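Local coordinates for protein superoxide dismutase (PDB 4GUN) that probably disposes of superoxide radicals in the cell, converting them to hydrogen peroxide and oxygen at a manganese centre, at residues N29-H32 against I33-H37. The protein carries 2 engineered substitutions. Sequence-based numbering, arbitrary orientation.
Sequences NDLH and INKHH. With MN (manganese (II) ion), chain Q.
Leu31 O takes two backbone N-H groups at once, from Lys35 N at 2.9 Å and from His36 N at 3.0 Å, and there the helix widens. Before this point it is ordinary alpha, with Ile33 N bonded to Asn29 O. Lys35 N keeps that i+4 spacing, whereas His36 N to Leu31 O and His37 N to His32 O are i+5 bonds, together a pi-type turn. One side-chain bond bridges the outer surface: Asn34 ND2 gives a nearly straight N-H (166°) to Asp30 OD1 at 3.0 Å. The acceptor lies in the amide plane, whereas the carboxylate is turned 81° from it. Apolar contact is slight, Leu31 CD2 lying 3.8 Å from Lys35 CG. On the metal side His32 swings CG anti to its backbone N (chi1 -150°), which carries NE2 to 2.2 Å from manganese. His80, Asp170, His174 and a water complete the site. His36 stacks on His174 and is hydrogen-bonded through NE2 to Tyr177 OH of the second subunit, tying the metal site to the interface. On another side helix 26-56 packs against helix 60-85, its alpha-hairpin partner, where Ile33 touches Trp84 and His37 is hydrogen-bonded to Trp84 and His77, while Asp170 ends strand 163-170.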
ATOM      1  N   ASN A  29      20.120  11.937  18.946  1.00  8.89           N
ATOM      2  CA  ASN A  29      20.700  12.736  17.861  1.00  8.28           C
ATOM      3  C   ASN A  29      21.972  12.133  17.237  1.00 12.22           C
ATOM      4  O   ASN A  29      22.106  12.095  16.016  1.00 10.61           O
ATOM      5  CB  ASN A  29      20.923  14.190  18.319  1.00 11.06           C
ATOM      6  CG  ASN A  29      19.658  15.020  18.450  1.00 22.15           C
ATOM      7  OD1 ASN A  29      18.636  14.744  17.820  1.00 13.69           O
ATOM      8  ND2 ASN A  29      19.707  16.091  19.240  1.00  8.98           N
ATOM      9  N   ASP A  30      22.893  11.624  18.064  1.00 11.52           N
ATOM     10  CA  ASP A  30      24.130  11.017  17.543  1.00 11.62           C
ATOM     11  C   ASP A  30      23.844   9.772  16.675  1.00 14.76           C
ATOM     12  O   ASP A  30      24.432   9.611  15.606  1.00 14.76           O
ATOM     13  CB  ASP A  30      25.094  10.665  18.685  1.00 13.26           C
ATOM     14  CG  ASP A  30      26.506  10.374  18.215  1.00 20.38           C
ATOM     15  OD1 ASP A  30      26.821  10.685  17.047  1.00 22.52           O
ATOM     16  OD2 ASP A  30      27.306   9.884  19.025  1.00 26.95           O
ATOM     17  N   LEU A  31      22.931   8.914  17.121  1.00 12.59           N
ATOM     18  CA  LEU A  31      22.560   7.715  16.353  1.00 11.69           C
ATOM     19  C   LEU A  31      21.741   8.110  15.144  1.00 14.22           C
ATOM     20  O   LEU A  31      21.961   7.598  14.038  1.00 12.63           O
ATOM     21  CB  LEU A  31      21.743   6.755  17.215  1.00 10.63           C
ATOM     22  CG  LEU A  31      22.512   6.011  18.287  1.00 15.15           C
ATOM     23  CD1 LEU A  31      21.550   5.363  19.269  1.00 14.35           C
ATOM     24  CD2 LEU A  31      23.476   4.984  17.678  1.00 16.36           C
ATOM     25  N   HIS A  32      20.812   9.051  15.363  1.00 10.53           N
ATOM     26  CA  HIS A  32      19.879   9.521  14.335  1.00  8.79           C
ATOM     27  C   HIS A  32      20.574  10.061  13.106  1.00 10.29           C
ATOM     28  O   HIS A  32      20.272   9.624  12.000  1.00  9.26           O
ATOM     29  CB  HIS A  32      18.855  10.514  14.915  1.00  7.79           C
ATOM     30  CG  HIS A  32      17.522  10.490  14.211  1.00  9.80           C
ATOM     31  ND1 HIS A  32      16.507  11.338  14.583  1.00 10.46           N
ATOM     32  CD2 HIS A  32      17.104   9.752  13.156  1.00  9.82           C
ATOM     33  CE1 HIS A  32      15.501  11.080  13.767  1.00  9.06           C
ATOM     34  NE2 HIS A  32      15.817  10.142  12.883  1.00  8.88           N
ATOM     35  N   ILE A  33      21.561  10.938  13.302  1.00  8.71           N
ATOM     36  CA  ILE A  33      22.317  11.556  12.216  1.00  8.99           C
ATOM     37  C   ILE A  33      23.417  10.636  11.664  1.00 13.29           C
ATOM     38  O   ILE A  33      23.473  10.396  10.449  1.00 11.47           O
ATOM     39  CB  ILE A  33      22.889  12.945  12.666  1.00 13.02           C
ATOM     40  CG1 ILE A  33      21.766  13.911  13.148  1.00 12.48           C
ATOM     41  CG2 ILE A  33      23.756  13.589  11.545  1.00 14.59           C
ATOM     42  CD1 ILE A  33      22.200  15.114  13.945  1.00 13.95           C
ATOM     43  N   ASN A  34      24.318  10.157  12.564  1.00 10.58           N
ATOM     44  CA  ASN A  34      25.509   9.376  12.220  1.00 10.30           C
ATOM     45  C   ASN A  34      25.335   7.888  11.915  1.00 12.50           C
ATOM     46  O   ASN A  34      26.238   7.273  11.330  1.00 11.07           O
ATOM     47  CB  ASN A  34      26.670   9.701  13.170  1.00  5.15           C
ATOM     48  CG  ASN A  34      26.976  11.179  13.119  1.00 19.34           C
ATOM     49  OD1 ASN A  34      27.150  11.760  12.043  1.00 22.63           O
ATOM     50  ND2 ASN A  34      26.915  11.844  14.247  1.00 10.46           N
ATOM     51  N   LYS A  35      24.179   7.324  12.251  1.00  8.20           N
ATOM     52  CA  LYS A  35      23.912   5.935  11.863  1.00  8.05           C
ATOM     53  C   LYS A  35      22.717   5.887  10.890  1.00 11.94           C
ATOM     54  O   LYS A  35      22.893   5.431   9.763  1.00 12.46           O
ATOM     55  CB  LYS A  35      23.710   5.003  13.080  1.00  9.96           C
ATOM     56  CG  LYS A  35      24.862   4.999  14.101  1.00  9.65           C
ATOM     57  CD  LYS A  35      26.066   4.196  13.596  1.00 16.12           C
ATOM     58  CE  LYS A  35      27.271   4.288  14.495  1.00 20.67           C
ATOM     59  NZ  LYS A  35      28.423   3.515  13.950  1.00 20.93           N
ATOM     60  N   HIS A  36      21.522   6.403  11.305  1.00  8.22           N
ATOM     61  CA  HIS A  36      20.308   6.390  10.480  1.00  8.07           C
ATOM     62  C   HIS A  36      20.367   7.186   9.190  1.00 12.24           C
ATOM     63  O   HIS A  36      20.074   6.627   8.124  1.00 12.12           O
ATOM     64  CB  HIS A  36      19.013   6.654  11.292  1.00  8.00           C
ATOM     65  CG  HIS A  36      18.758   5.636  12.361  1.00 11.84           C
ATOM     66  ND1 HIS A  36      18.084   4.449  12.090  1.00 14.33           N
ATOM     67  CD2 HIS A  36      19.125   5.640  13.664  1.00 14.11           C
ATOM     68  CE1 HIS A  36      18.032   3.795  13.239  1.00 13.93           C
ATOM     69  NE2 HIS A  36      18.645   4.473  14.217  1.00 14.26           N
ATOM     70  N   HIS A  37      20.677   8.485   9.266  1.00  9.62           N
ATOM     71  CA  HIS A  37      20.769   9.313   8.056  1.00  9.83           C
ATOM     72  C   HIS A  37      21.912   8.801   7.176  1.00 10.91           C
ATOM     73  O   HIS A  37      21.715   8.641   5.981  1.00 10.11           O
ATOM     74  CB  HIS A  37      20.921  10.820   8.394  1.00 10.65           C
ATOM     75  CG  HIS A  37      20.724  11.758   7.235  1.00 12.98           C
ATOM     76  ND1 HIS A  37      20.382  13.082   7.442  1.00 14.15           N
ATOM     77  CD2 HIS A  37      20.848  11.546   5.898  1.00 13.89           C
ATOM     78  CE1 HIS A  37      20.290  13.621   6.239  1.00 13.17           C
ATOM     79  NE2 HIS A  37      20.575  12.734   5.280  1.00 13.31           N
TER
HETATM   80 MN    MN Q 301      14.496   9.101  11.530  1.00  9.91          MN
HETATM   81  O   HOH W   1      12.936   8.292  10.275  1.00 14.68           O